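Local atomic coordinates of lipid A deacylase PagL (PDB entry 2ERV), a protein that removes the fatty acid ester-linked at the 3 position of lipid A in the outer membrane, hydrolysing lipopolysaccharide without chain-length specificity. Residues Asn103-Ile108 and Arg123-Ser128; Ile75-Glu80 and Ala110-Ala115; Val3-Gly8 and Tyr17-Ser22; Ala55-Leu60 and Ala87-Arg92. All coordinates share one frame; numbering follows the deposited sequence.

Contact 1: residues Asn103-Ile108 and Arg123-Ser128. With CA (calcium ion), chain C.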
loop_
_atom_site.group_PDB
_atom_site.type_symbol
_atom_site.label_atom_id
_atom_site.label_comp_id
_atom_site.label_asym_id
_atom_site.label_seq_id
_atom_site.Cartn_x
_atom_site.Cartn_y
_atom_site.Cartn_z
ATOM N N ASN A 103 -7.856 11.073 3.565
ATOM C CA ASN A 103 -6.736 11.316 2.664
ATOM C C ASN A 103 -6.805 10.351 1.506
ATOM O O ASN A 103 -7.412 9.279 1.633
ATOM C CB ASN A 103 -5.385 11.143 3.392
ATOM C CG ASN A 103 -5.026 12.324 4.281
ATOM O OD1 ASN A 103 -4.527 13.334 3.789
ATOM N ND2 ASN A 103 -5.285 12.212 5.584
ATOM N N PHE A 104 -6.151 10.701 0.392
ATOM C CA PHE A 104 -6.006 9.766 -0.719
ATOM C C PHE A 104 -4.803 8.881 -0.395
ATOM O O PHE A 104 -3.967 9.246 0.416
ATOM C CB PHE A 104 -5.746 10.507 -2.032
ATOM C CG PHE A 104 -6.860 11.466 -2.443
ATOM C CD1 PHE A 104 -7.917 11.018 -3.227
ATOM C CD2 PHE A 104 -6.815 12.805 -2.076
ATOM C CE1 PHE A 104 -8.949 11.893 -3.608
ATOM C CE2 PHE A 104 -7.846 13.700 -2.474
ATOM C CZ PHE A 104 -8.918 13.218 -3.237
ATOM N N GLU A 105 -4.747 7.718 -1.020
ATOM C CA GLU A 105 -3.620 6.802 -0.913
ATOM C C GLU A 105 -3.122 6.596 -2.324
ATOM O O GLU A 105 -3.889 6.099 -3.123
ATOM C CB GLU A 105 -4.101 5.432 -0.425
ATOM C CG GLU A 105 -2.987 4.387 -0.262
ATOM C CD GLU A 105 -3.512 3.044 0.244
ATOM O OE1 GLU A 105 -4.433 2.495 -0.417
ATOM O OE2 GLU A 105 -3.026 2.545 1.325
ATOM N N ASP A 106 -1.884 6.997 -2.642
ATOM C CA ASP A 106 -1.253 6.717 -3.951
ATOM C C ASP A 106 -0.115 5.750 -3.733
ATOM O O ASP A 106 0.721 5.987 -2.849
ATOM C CB ASP A 106 -0.642 7.999 -4.534
ATOM C CG ASP A 106 -1.685 9.043 -4.895
ATOM O OD1 ASP A 106 -2.727 8.719 -5.511
ATOM O OD2 ASP A 106 -1.592 10.222 -4.519
ATOM N N ARG A 107 -0.072 4.660 -4.505
ATOM C CA ARG A 107 0.924 3.638 -4.235
ATOM C C ARG A 107 1.537 3.077 -5.510
ATOM O O ARG A 107 0.872 3.025 -6.563
ATOM C CB ARG A 107 0.289 2.479 -3.450
ATOM C CG ARG A 107 -1.077 2.093 -3.992
ATOM C CD ARG A 107 -1.886 1.261 -3.034
ATOM N NE ARG A 107 -1.286 -0.057 -2.887
ATOM C CZ ARG A 107 -1.782 -0.994 -2.090
ATOM N NH1 ARG A 107 -2.834 -0.741 -1.338
ATOM N NH2 ARG A 107 -1.218 -2.166 -2.047
ATOM N N ILE A 108 2.797 2.676 -5.404
ATOM C CA ILE A 108 3.464 1.825 -6.418
ATOM C C ILE A 108 4.188 0.703 -5.718
ATOM O O ILE A 108 4.413 0.767 -4.515
ATOM C CB ILE A 108 4.473 2.605 -7.268
ATOM C CG1 ILE A 108 5.481 3.326 -6.375
ATOM C CG2 ILE A 108 3.764 3.608 -8.125
ATOM C CD1 ILE A 108 6.776 3.683 -7.083
ATOM N N ARG A 123 6.855 -1.768 -1.519
ATOM C CA ARG A 123 5.753 -0.848 -1.814
ATOM C C ARG A 123 6.209 0.553 -1.397
ATOM O O ARG A 123 6.893 0.704 -0.384
ATOM C CB ARG A 123 4.607 -1.251 -0.920
ATOM C CG ARG A 123 3.279 -1.074 -1.514
ATOM C CD ARG A 123 2.400 -2.264 -1.230
ATOM N NE ARG A 123 2.329 -2.550 0.195
ATOM C CZ ARG A 123 1.616 -3.529 0.713
ATOM N NH1 ARG A 123 0.926 -4.274 -0.103
ATOM N NH2 ARG A 123 1.588 -3.754 2.040
ATOM N N ALA A 124 5.831 1.567 -2.153
ATOM C CA ALA A 124 5.967 2.949 -1.663
ATOM C C ALA A 124 4.549 3.538 -1.710
ATOM O O ALA A 124 3.901 3.438 -2.755
ATOM C CB ALA A 124 6.907 3.717 -2.585
ATOM N N ILE A 125 4.058 4.081 -0.591
ATOM C CA ILE A 125 2.701 4.606 -0.528
ATOM C C ILE A 125 2.762 6.010 0.017
ATOM O O ILE A 125 3.508 6.275 0.959
ATOM C CB ILE A 125 1.775 3.745 0.377
ATOM C CG1 ILE A 125 1.866 2.261 -0.033
ATOM C CG2 ILE A 125 0.351 4.278 0.283
ATOM C CD1 ILE A 125 1.131 1.309 0.903
ATOM N N HIS A 126 2.005 6.906 -0.610
ATOM C CA HIS A 126 1.901 8.291 -0.132
ATOM C C HIS A 126 0.467 8.695 0.185
ATOM O O HIS A 126 -0.469 8.340 -0.542
ATOM C CB HIS A 126 2.498 9.229 -1.202
ATOM C CG HIS A 126 2.086 10.664 -1.056
ATOM N ND1 HIS A 126 2.675 11.521 -0.146
ATOM C CD2 HIS A 126 1.168 11.403 -1.731
ATOM C CE1 HIS A 126 2.124 12.725 -0.260
ATOM N NE2 HIS A 126 1.194 12.671 -1.199
ATOM N N TYR A 127 0.294 9.451 1.257
ATOM C CA TYR A 127 -1.037 9.849 1.665
ATOM C C TYR A 127 -1.080 11.370 1.767
ATOM O O TYR A 127 -0.220 11.963 2.419
ATOM C CB TYR A 127 -1.353 9.279 3.066
ATOM C CG TYR A 127 -1.388 7.766 3.137
ATOM C CD1 TYR A 127 -2.595 7.075 2.971
ATOM C CD2 TYR A 127 -0.220 7.035 3.384
ATOM C CE1 TYR A 127 -2.638 5.667 3.045
ATOM C CE2 TYR A 127 -0.258 5.626 3.484
ATOM C CZ TYR A 127 -1.471 4.962 3.302
ATOM O OH TYR A 127 -1.534 3.575 3.385
ATOM N N SER A 128 -2.054 12.006 1.117
ATOM C CA SER A 128 -2.240 13.474 1.277
ATOM C C SER A 128 -3.639 13.832 0.810
ATOM O O SER A 128 -4.337 12.964 0.368
ATOM C CB SER A 128 -1.157 14.297 0.570
ATOM O OG SER A 128 -1.112 13.971 -0.818
HETATM CA CA CA C . -2.347 11.484 -6.483
#
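E105 and Y127 pack tightly on the inner side of this strand pair, alongside each other and pointing the same way. The glutamate chain is extended, CG anti to the backbone N (chi1 -179°), and its CG presses on I125 CG2 at 3.4 Å while its OE2 comes within 2.7 Å of Y127 OH. That hydroxyl contact is a weak hydrogen bond, and the same OE2 has a salt bridge from R18 and a hydrogen bond with S61. Carboxylate and phenol planes stand 47° apart. Further along this face R107 CB rests on I125 CG1, and the guanidinium groups of R107 and R123 stand side by side, their planes 78° apart; R107 is paired with D42 in a salt bridge and, more weakly, with E80. The two strands form a beta hairpin of the PagL barrel, side chains alternating between its interior and its outer wall. The backbone ladder is regular in the middle, D106 and H126 exchanging two straight bonds, but at S128 one bond of the pair, S128 N to F104 O, is weak, while F104 N still bonds to S128 O. Outside, the packing is sparse: I108 CG1 meets A124 CB at 4.1 Å, on a surface that binds detergent. D106 and H126 run together with carboxylate and imidazole nearly coplanar, and D106 OD2, at the ring edge, holds the calcium ion at 2.5 Å. The charge-relay residues H126 and S128 share this outer face, joined by a hydrogen bond of 2.7 Å between NE2 and OG, while H126 ND1 bonds to E140, the third member.

Contact 2: residues Ile75-Glu80 and Ala110-Ala115. With CXE (pentaethylene glycol monodecyl ether), chain F.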
loop_
_atom_site.group_PDB
_atom_site.type_symbol
_atom_site.label_atom_id
_atom_site.label_comp_id
_atom_site.label_asym_id
_atom_site.label_seq_id
_atom_site.Cartn_x
_atom_site.Cartn_y
_atom_site.Cartn_z
ATOM N N ILE A 75 8.084 -18.382 -10.383
ATOM C CA ILE A 75 8.209 -16.938 -10.035
ATOM C C ILE A 75 7.715 -16.003 -11.142
ATOM O O ILE A 75 8.253 -15.997 -12.259
ATOM C CB ILE A 75 9.673 -16.570 -9.634
ATOM C CG1 ILE A 75 10.239 -17.642 -8.708
ATOM C CG2 ILE A 75 9.698 -15.205 -8.976
ATOM C CD1 ILE A 75 11.540 -17.292 -8.071
ATOM N N LYS A 76 6.716 -15.171 -10.830
ATOM C CA LYS A 76 6.261 -14.143 -11.780
ATOM C C LYS A 76 6.578 -12.755 -11.214
ATOM O O LYS A 76 5.935 -12.338 -10.262
ATOM C CB LYS A 76 4.736 -14.287 -12.079
ATOM C CG LYS A 76 4.336 -15.720 -12.648
ATOM C CD LYS A 76 2.810 -15.911 -12.850
ATOM C CE LYS A 76 2.456 -17.302 -13.452
ATOM N NZ LYS A 76 3.417 -18.426 -13.023
ATOM N N PRO A 77 7.533 -12.026 -11.797
ATOM C CA PRO A 77 7.736 -10.640 -11.396
ATOM C C PRO A 77 6.515 -9.813 -11.697
ATOM O O PRO A 77 5.799 -10.098 -12.690
ATOM C CB PRO A 77 8.891 -10.163 -12.266
ATOM C CG PRO A 77 9.574 -11.478 -12.839
ATOM C CD PRO A 77 8.407 -12.439 -12.919
ATOM N N PHE A 78 6.269 -8.769 -10.876
ATOM C CA PHE A 78 5.110 -7.906 -11.126
ATOM C C PHE A 78 5.432 -6.491 -10.710
ATOM O O PHE A 78 6.295 -6.281 -9.852
ATOM C CB PHE A 78 3.841 -8.412 -10.397
ATOM C CG PHE A 78 3.912 -8.321 -8.871
ATOM C CD1 PHE A 78 4.277 -9.441 -8.125
ATOM C CD2 PHE A 78 3.576 -7.137 -8.189
ATOM C CE1 PHE A 78 4.335 -9.384 -6.726
ATOM C CE2 PHE A 78 3.650 -7.068 -6.776
ATOM C CZ PHE A 78 4.019 -8.193 -6.049
ATOM N N ILE A 79 4.750 -5.535 -11.325
ATOM C CA ILE A 79 4.751 -4.163 -10.807
ATOM C C ILE A 79 3.300 -3.756 -10.529
ATOM O O ILE A 79 2.348 -4.283 -11.143
ATOM C CB ILE A 79 5.470 -3.232 -11.802
ATOM C CG1 ILE A 79 4.949 -3.468 -13.221
ATOM C CG2 ILE A 79 6.945 -3.610 -11.845
ATOM C CD1 ILE A 79 5.494 -2.462 -14.254
ATOM N N GLU A 80 3.086 -2.863 -9.569
ATOM C CA GLU A 80 1.727 -2.473 -9.290
ATOM C C GLU A 80 1.611 -0.964 -9.010
ATOM O O GLU A 80 2.599 -0.303 -8.660
ATOM C CB GLU A 80 1.161 -3.320 -8.136
ATOM C CG GLU A 80 1.795 -3.007 -6.792
ATOM C CD GLU A 80 1.209 -3.781 -5.607
ATOM O OE1 GLU A 80 0.664 -4.926 -5.753
ATOM O OE2 GLU A 80 1.319 -3.229 -4.495
ATOM N N ALA A 110 6.528 -3.359 -6.489
ATOM C CA ALA A 110 7.088 -4.370 -7.374
ATOM C C ALA A 110 7.404 -5.599 -6.517
ATOM O O ALA A 110 7.694 -5.480 -5.298
ATOM C CB ALA A 110 8.378 -3.810 -8.042
ATOM N N GLY A 111 7.301 -6.785 -7.097
ATOM C CA GLY A 111 7.791 -7.942 -6.391
ATOM C C GLY A 111 7.734 -9.216 -7.173
ATOM O O GLY A 111 7.773 -9.216 -8.400
ATOM N N LEU A 112 7.696 -10.326 -6.437
ATOM C CA LEU A 112 7.694 -11.657 -7.050
ATOM C C LEU A 112 6.486 -12.406 -6.567
ATOM O O LEU A 112 6.190 -12.446 -5.356
ATOM C CB LEU A 112 8.957 -12.437 -6.665
ATOM C CG LEU A 112 10.295 -11.728 -6.951
ATOM C CD1 LEU A 112 11.545 -12.499 -6.376
ATOM C CD2 LEU A 112 10.434 -11.481 -8.430
ATOM N N LYS A 113 5.768 -13.005 -7.512
ATOM C CA LYS A 113 4.698 -13.867 -7.111
ATOM C C LYS A 113 5.084 -15.330 -7.361
ATOM O O LYS A 113 5.453 -15.684 -8.477
ATOM C CB LYS A 113 3.408 -13.519 -7.829
ATOM C CG LYS A 113 2.326 -14.615 -7.597
ATOM C CD LYS A 113 1.069 -14.102 -6.973
ATOM C CE LYS A 113 -0.092 -14.973 -7.416
ATOM N NZ LYS A 113 -1.306 -14.152 -7.500
ATOM N N PHE A 114 4.942 -16.164 -6.337
ATOM C CA PHE A 114 5.345 -17.580 -6.376
ATOM C C PHE A 114 4.250 -18.500 -6.830
ATOM O O PHE A 114 3.093 -18.121 -6.835
ATOM C CB PHE A 114 5.910 -18.010 -5.006
ATOM C CG PHE A 114 7.034 -17.112 -4.540
ATOM C CD1 PHE A 114 8.227 -17.084 -5.228
ATOM C CD2 PHE A 114 6.852 -16.230 -3.486
ATOM C CE1 PHE A 114 9.274 -16.214 -4.842
ATOM C CE2 PHE A 114 7.884 -15.356 -3.088
ATOM C CZ PHE A 114 9.096 -15.348 -3.778
ATOM N N ALA A 115 4.628 -19.727 -7.193
ATOM C CA ALA A 115 3.694 -20.717 -7.732
ATOM C C ALA A 115 2.622 -21.124 -6.722
ATOM O O ALA A 115 1.478 -21.410 -7.102
ATOM C CB ALA A 115 4.466 -21.935 -8.193
HETATM O O17 CXE F . 9.684 -2.784 -16.046
HETATM C C18 CXE F . 10.847 -3.591 -16.234
HETATM C C19 CXE F . 11.314 -4.108 -14.877
HETATM O O20 CXE F . 10.195 -4.632 -14.165
HETATM C C21 CXE F . 10.458 -4.902 -12.786
HETATM C C22 CXE F . 10.288 -6.390 -12.527
HETATM O O23 CXE F . 9.848 -6.649 -11.195
HETATM C C24 CXE F . 10.928 -6.695 -10.250
HETATM C C25 CXE F . 10.693 -7.789 -9.221
HETATM O O26 CXE F . 11.442 -7.523 -8.040
#
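F78 lays its ring across the backbone of G111, and this single bump-into-hollow fit dominates the inner face of the strand pair. The ring reaches over because CG takes the crowded position between backbone N and carbonyl carbon (chi1 67°). G111 N then sits 3.6 Å above the ring plane, over its centre, and G111 CA makes a CH-pi contact at 4.0 Å from the F78 ring centroid. The glycine has no side chain to fend the ring off, so the ring lies directly on its backbone. Beyond the glycine, K113 N lies at the ring's edge, near its plane. Two pairs of backbone hydrogen bonds, K76 with K113 and F78 with G111, hold the strands in step beneath.

The outer face is knobbly instead. I75 CG2 fits against L112 CB at 3.7 Å, while I75 CG1 approaches the edge of the F114 ring, 4.1 Å from CD1. P77 and I79 make shallower ridges, and the glycol part of a detergent molecule lies along them: its C25 is 3.8 Å from L112 CD2 and its C21 is 3.9 Å from I79 CG2. On the inner side the F78 ring also reaches V67 and S119, so that it touches both strands flanking the pair. An inward aromatic covering a cross-strand glycine corresponds to the aromatic rescue of glycine, the glycine-aromatic pairing described as a mortise-tenon joint in outer-membrane beta-barrels.

Contact 3: residues Val3-Gly8 and Tyr17-Ser22. With CXE (pentaethylene glycol monodecyl ether), chain G.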
loop_
_atom_site.group_PDB
_atom_site.type_symbol
_atom_site.label_atom_id
_atom_site.label_comp_id
_atom_site.label_asym_id
_atom_site.label_seq_id
_atom_site.Cartn_x
_atom_site.Cartn_y
_atom_site.Cartn_z
ATOM N N VAL A 3 -3.885 -12.593 2.663
ATOM C CA VAL A 3 -3.612 -11.705 3.768
ATOM C C VAL A 3 -2.150 -11.247 3.590
ATOM O O VAL A 3 -1.319 -11.999 3.065
ATOM C CB VAL A 3 -3.855 -12.411 5.154
ATOM C CG1 VAL A 3 -2.925 -13.620 5.321
ATOM C CG2 VAL A 3 -3.651 -11.444 6.324
ATOM N N SER A 4 -1.833 -10.032 4.014
ATOM C CA SER A 4 -0.469 -9.545 3.880
ATOM C C SER A 4 0.000 -8.835 5.132
ATOM O O SER A 4 -0.806 -8.314 5.896
ATOM C CB SER A 4 -0.326 -8.625 2.658
ATOM O OG SER A 4 -1.127 -7.453 2.809
ATOM N N ALA A 5 1.308 -8.865 5.346
ATOM C CA ALA A 5 1.926 -8.142 6.454
ATOM C C ALA A 5 3.049 -7.365 5.836
ATOM O O ALA A 5 3.666 -7.867 4.901
ATOM C CB ALA A 5 2.439 -9.118 7.520
ATOM N N ALA A 6 3.272 -6.139 6.322
ATOM C CA ALA A 6 4.311 -5.263 5.769
ATOM C C ALA A 6 4.894 -4.401 6.846
ATOM O O ALA A 6 4.143 -3.781 7.649
ATOM C CB ALA A 6 3.755 -4.401 4.676
ATOM N N VAL A 7 6.223 -4.363 6.874
ATOM C CA VAL A 7 6.939 -3.449 7.766
ATOM C C VAL A 7 7.648 -2.424 6.936
ATOM O O VAL A 7 8.242 -2.745 5.911
ATOM C CB VAL A 7 7.991 -4.222 8.587
ATOM C CG1 VAL A 7 8.634 -3.308 9.642
ATOM C CG2 VAL A 7 7.343 -5.395 9.264
ATOM N N GLY A 8 7.677 -1.186 7.401
ATOM C CA GLY A 8 8.261 -0.133 6.586
ATOM C C GLY A 8 8.667 1.057 7.403
ATOM O O GLY A 8 8.658 0.999 8.646
ATOM N N TYR A 17 3.578 -0.275 10.193
ATOM C CA TYR A 17 3.337 -1.717 10.196
ATOM C C TYR A 17 1.976 -1.854 9.596
ATOM O O TYR A 17 1.072 -1.167 10.055
ATOM C CB TYR A 17 3.297 -2.244 11.657
ATOM C CG TYR A 17 4.578 -2.019 12.412
ATOM C CD1 TYR A 17 5.655 -2.908 12.292
ATOM C CD2 TYR A 17 4.727 -0.905 13.232
ATOM C CE1 TYR A 17 6.854 -2.683 12.989
ATOM C CE2 TYR A 17 5.899 -0.673 13.932
ATOM C CZ TYR A 17 6.945 -1.558 13.806
ATOM O OH TYR A 17 8.101 -1.290 14.490
ATOM N N ARG A 18 1.793 -2.744 8.616
ATOM C CA ARG A 18 0.524 -2.806 7.899
ATOM C C ARG A 18 0.017 -4.218 7.783
ATOM O O ARG A 18 0.761 -5.124 7.409
ATOM C CB ARG A 18 0.662 -2.203 6.486
ATOM C CG ARG A 18 -0.649 -2.247 5.673
ATOM C CD ARG A 18 -0.391 -1.834 4.252
ATOM N NE ARG A 18 -1.542 -2.032 3.364
ATOM C CZ ARG A 18 -2.206 -1.060 2.762
ATOM N NH1 ARG A 18 -1.863 0.205 2.961
ATOM N NH2 ARG A 18 -3.223 -1.361 1.936
ATOM N N LEU A 19 -1.255 -4.414 8.087
ATOM C CA LEU A 19 -1.861 -5.734 7.866
ATOM C C LEU A 19 -2.924 -5.522 6.824
ATOM O O LEU A 19 -3.606 -4.502 6.875
ATOM C CB LEU A 19 -2.506 -6.214 9.160
ATOM C CG LEU A 19 -1.586 -6.773 10.242
ATOM C CD1 LEU A 19 -2.472 -7.106 11.495
ATOM C CD2 LEU A 19 -0.859 -8.069 9.753
ATOM N N GLY A 20 -3.067 -6.461 5.883
ATOM C CA GLY A 20 -3.900 -6.206 4.733
ATOM C C GLY A 20 -4.674 -7.430 4.276
ATOM O O GLY A 20 -4.310 -8.567 4.565
ATOM N N LEU A 21 -5.761 -7.186 3.566
ATOM C CA LEU A 21 -6.471 -8.266 2.884
ATOM C C LEU A 21 -6.628 -7.816 1.444
ATOM O O LEU A 21 -6.871 -6.631 1.224
ATOM C CB LEU A 21 -7.873 -8.420 3.496
ATOM C CG LEU A 21 -8.004 -9.045 4.905
ATOM C CD1 LEU A 21 -9.447 -8.911 5.456
ATOM C CD2 LEU A 21 -7.561 -10.486 4.842
ATOM N N SER A 22 -6.511 -8.751 0.490
ATOM C CA SER A 22 -6.524 -8.477 -0.929
ATOM C C SER A 22 -7.492 -9.429 -1.593
ATOM O O SER A 22 -7.510 -10.601 -1.224
ATOM C CB SER A 22 -5.119 -8.788 -1.552
ATOM O OG SER A 22 -4.168 -7.883 -1.055
HETATM C C4 CXE G . -9.090 -3.044 6.943
HETATM C C5 CXE G . -8.954 -4.552 6.886
HETATM C C6 CXE G . -7.573 -5.012 7.311
HETATM C C7 CXE G . -7.650 -6.487 7.669
HETATM C C8 CXE G . -6.456 -6.948 8.489
HETATM C C9 CXE G . -6.347 -8.462 8.406
HETATM C C10 CXE G . -6.475 -9.053 9.807
HETATM O O11 CXE G . -6.024 -10.412 9.833
HETATM C C12 CXE G . -4.781 -10.560 10.529
HETATM C C13 CXE G . -4.925 -11.534 11.680
HETATM O O14 CXE G . -3.804 -12.402 11.634
HETATM C C15 CXE G . -3.778 -13.309 12.715
HETATM C C16 CXE G . -2.325 -13.739 12.906
HETATM O O HOH W 1 0.145 -5.461 4.350
HETATM O O HOH W 2 -3.166 -8.449 1.282
#
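V7 and Y17 lie side by side and point the same way, V7 CG1 meeting the phenol ring obliquely at 3.8 Å from CE1. They belong to the first beta hairpin of the barrel, strands 2-9 and 15-24, in which one row of side chains faces outward and the next faces the interior. The outer row continues with A5 and L19, then V3 and L21. Both leucines have CG beside the backbone N, and each turns its CD2 branch back across to the neighbouring strand: L19 CD2 reaches A5 CB at 4.1 Å, and L21 CD2 reaches V3 CB at 4.2 Å. The other methyl branch of L21 is given to a detergent tail, whose C7 lies 3.7 Å from CD1, as expected of a surface that faces lipid in the membrane. In the inner row the partners are unequal in size. A6 is small, and beside it R18 rises as a straight chain, CG anti to the backbone N (chi1 180°) and extended out to NE, leading away from the hairpin toward D42 and E105, with which it forms salt bridges in the barrel interior. S4 stands against the bare backbone of G20, its OG 3.6 Å from G20 CA, with no side chain intervening. Backbone bonds link S4 with G20 and A6 with R18 in both directions. Two waters meet the S4 hydroxyl: one also donates weakly to R18 O, and the other, 2.7 Å from S4 OG, donates to S22 OG at 2.6 Å.

Contact 4: residues Ala55-Leu60 and Ala87-Arg92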
loop_
_atom_site.group_PDB
_atom_site.type_symbol
_atom_site.label_atom_id
_atom_site.label_comp_id
_atom_site.label_asym_id
_atom_site.label_seq_id
_atom_site.Cartn_x
_atom_site.Cartn_y
_atom_site.Cartn_z
ATOM N N ALA A 55 1.353 10.937 18.749
ATOM C CA ALA A 55 1.773 9.636 19.282
ATOM C C ALA A 55 1.378 8.660 18.178
ATOM O O ALA A 55 1.049 9.092 17.055
ATOM C CB ALA A 55 1.057 9.312 20.616
ATOM N N GLY A 56 1.394 7.362 18.469
ATOM C CA GLY A 56 1.070 6.369 17.450
ATOM C C GLY A 56 -0.341 6.537 16.932
ATOM O O GLY A 56 -1.251 6.827 17.699
ATOM N N LYS A 57 -0.529 6.298 15.633
ATOM C CA LYS A 57 -1.817 6.491 14.969
ATOM C C LYS A 57 -2.139 5.285 14.058
ATOM O O LYS A 57 -1.280 4.459 13.799
ATOM C CB LYS A 57 -1.808 7.768 14.127
ATOM C CG LYS A 57 -1.761 9.057 14.924
ATOM C CD LYS A 57 -3.068 9.321 15.706
ATOM C CE LYS A 57 -3.070 10.730 16.319
ATOM N NZ LYS A 57 -2.057 10.906 17.391
ATOM N N HIS A 58 -3.373 5.197 13.592
ATOM C CA HIS A 58 -3.810 4.041 12.788
ATOM C C HIS A 58 -4.508 4.590 11.563
ATOM O O HIS A 58 -5.114 5.661 11.626
ATOM C CB HIS A 58 -4.828 3.198 13.583
ATOM C CG HIS A 58 -4.361 2.828 14.960
ATOM N ND1 HIS A 58 -3.741 1.629 15.233
ATOM C CD2 HIS A 58 -4.393 3.515 16.125
ATOM C CE1 HIS A 58 -3.443 1.579 16.519
ATOM N NE2 HIS A 58 -3.807 2.720 17.079
ATOM N N SER A 59 -4.419 3.881 10.455
ATOM C CA SER A 59 -5.172 4.262 9.272
ATOM C C SER A 59 -5.867 3.027 8.699
ATOM O O SER A 59 -5.365 1.911 8.813
ATOM C CB SER A 59 -4.273 4.943 8.224
ATOM O OG SER A 59 -3.352 4.035 7.668
ATOM N N LEU A 60 -7.034 3.246 8.103
ATOM C CA LEU A 60 -7.752 2.193 7.397
ATOM C C LEU A 60 -7.809 2.702 5.961
ATOM O O LEU A 60 -8.181 3.840 5.719
ATOM C CB LEU A 60 -9.183 2.074 7.926
ATOM C CG LEU A 60 -9.685 0.991 8.893
ATOM C CD1 LEU A 60 -8.590 0.341 9.735
ATOM C CD2 LEU A 60 -10.878 1.491 9.807
ATOM N N ALA A 87 -8.507 6.683 5.909
ATOM C CA ALA A 87 -8.978 7.457 7.045
ATOM C C ALA A 87 -8.004 7.201 8.185
ATOM O O ALA A 87 -7.782 6.036 8.537
ATOM C CB ALA A 87 -10.418 6.992 7.457
ATOM N N PHE A 88 -7.431 8.279 8.732
ATOM C CA PHE A 88 -6.517 8.183 9.842
ATOM C C PHE A 88 -7.258 8.448 11.159
ATOM O O PHE A 88 -8.311 9.139 11.182
ATOM C CB PHE A 88 -5.338 9.171 9.690
ATOM C CG PHE A 88 -4.317 8.759 8.627
ATOM C CD1 PHE A 88 -3.049 8.307 9.001
ATOM C CD2 PHE A 88 -4.608 8.876 7.269
ATOM C CE1 PHE A 88 -2.061 7.936 7.994
ATOM C CE2 PHE A 88 -3.664 8.479 6.256
ATOM C CZ PHE A 88 -2.381 8.037 6.634
ATOM N N SER A 89 -6.695 7.911 12.235
ATOM C CA SER A 89 -7.276 8.069 13.571
ATOM C C SER A 89 -7.038 9.460 14.150
ATOM O O SER A 89 -7.637 9.802 15.180
ATOM C CB SER A 89 -6.770 6.956 14.504
ATOM O OG SER A 89 -5.410 7.173 14.814
ATOM N N GLY A 90 -6.195 10.276 13.508
ATOM C CA GLY A 90 -6.039 11.709 13.899
ATOM C C GLY A 90 -5.469 12.477 12.721
ATOM O O GLY A 90 -5.192 11.882 11.670
ATOM N N THR A 91 -5.307 13.789 12.856
ATOM C CA THR A 91 -4.782 14.588 11.755
ATOM C C THR A 91 -3.272 14.769 11.849
ATOM O O THR A 91 -2.669 15.291 10.911
ATOM C CB THR A 91 -5.437 15.983 11.726
ATOM O OG1 THR A 91 -5.262 16.591 13.003
ATOM C CG2 THR A 91 -6.986 15.903 11.599
ATOM N N ARG A 92 -2.671 14.418 12.983
ATOM C CA ARG A 92 -1.213 14.488 13.138
ATOM C C ARG A 92 -0.662 13.075 13.278
ATOM O O ARG A 92 -1.121 12.321 14.102
ATOM C CB ARG A 92 -0.846 15.285 14.378
ATOM C CG ARG A 92 -1.055 16.777 14.218
ATOM C CD ARG A 92 -1.022 17.516 15.564
ATOM N NE ARG A 92 -0.690 18.915 15.296
ATOM C CZ ARG A 92 -1.585 19.862 15.146
ATOM N NH1 ARG A 92 -2.871 19.557 15.242
ATOM N NH2 ARG A 92 -1.209 21.110 14.875
#
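S89 grips H58 twice, through its backbone N to H58 O at 2.8 Å and through its hydroxyl, OG accepting from H58 N at 3.1 Å. In this hairpin of the beta-barrel, made by strands 57-70 and 75-88, S89 is where the second strand leaves the sheet. Its side chain, with OG set between backbone N and carbonyl carbon (chi1 71°), takes up the N-H that a regular strand would bond to a carbonyl. One step further in, the ladder is ordinary: L60 and A87 exchange a pair of bonds, each 2.9 Å between N and O. Beyond S89 the aliphatic part of K57 packs on polar atoms. Its chain, bent at chi2 and chi4, runs over the turn, with CD 3.3 Å from S89 OG and CE 3.4 Å from R92 O. On the inward face S59 packs on F88. The serine hydroxyl is drawn off to W48, and the F88 ring meets Y127 edge-to-face on its way into the interior. Between them S59 CB forms a CH-pi contact, poised 3.6 Å above the F88 ring, over its centre and just 10° off the normal.

From the N terminus, contact 3 closes the first and shortest loop, pairing strands 2-9 and 15-24 before any other contact opens. Contact 4 then joins 57-70 to 75-88. Contact 2 opens inside that loop, since residues 75-80 precede 87-92, and closes beyond it on strand 102-114. Contact 1 in turn starts before contact 2 has ended and carries the sheet to strand 119-128, so contact 2 crosses both neighbours, whereas 4 and 1 follow in series. Strand 139-149 completes the barrel by pairing with 119-128 and 2-9. Contact 1 meets contacts 3 and 4 inside the barrel, through R18 and F88.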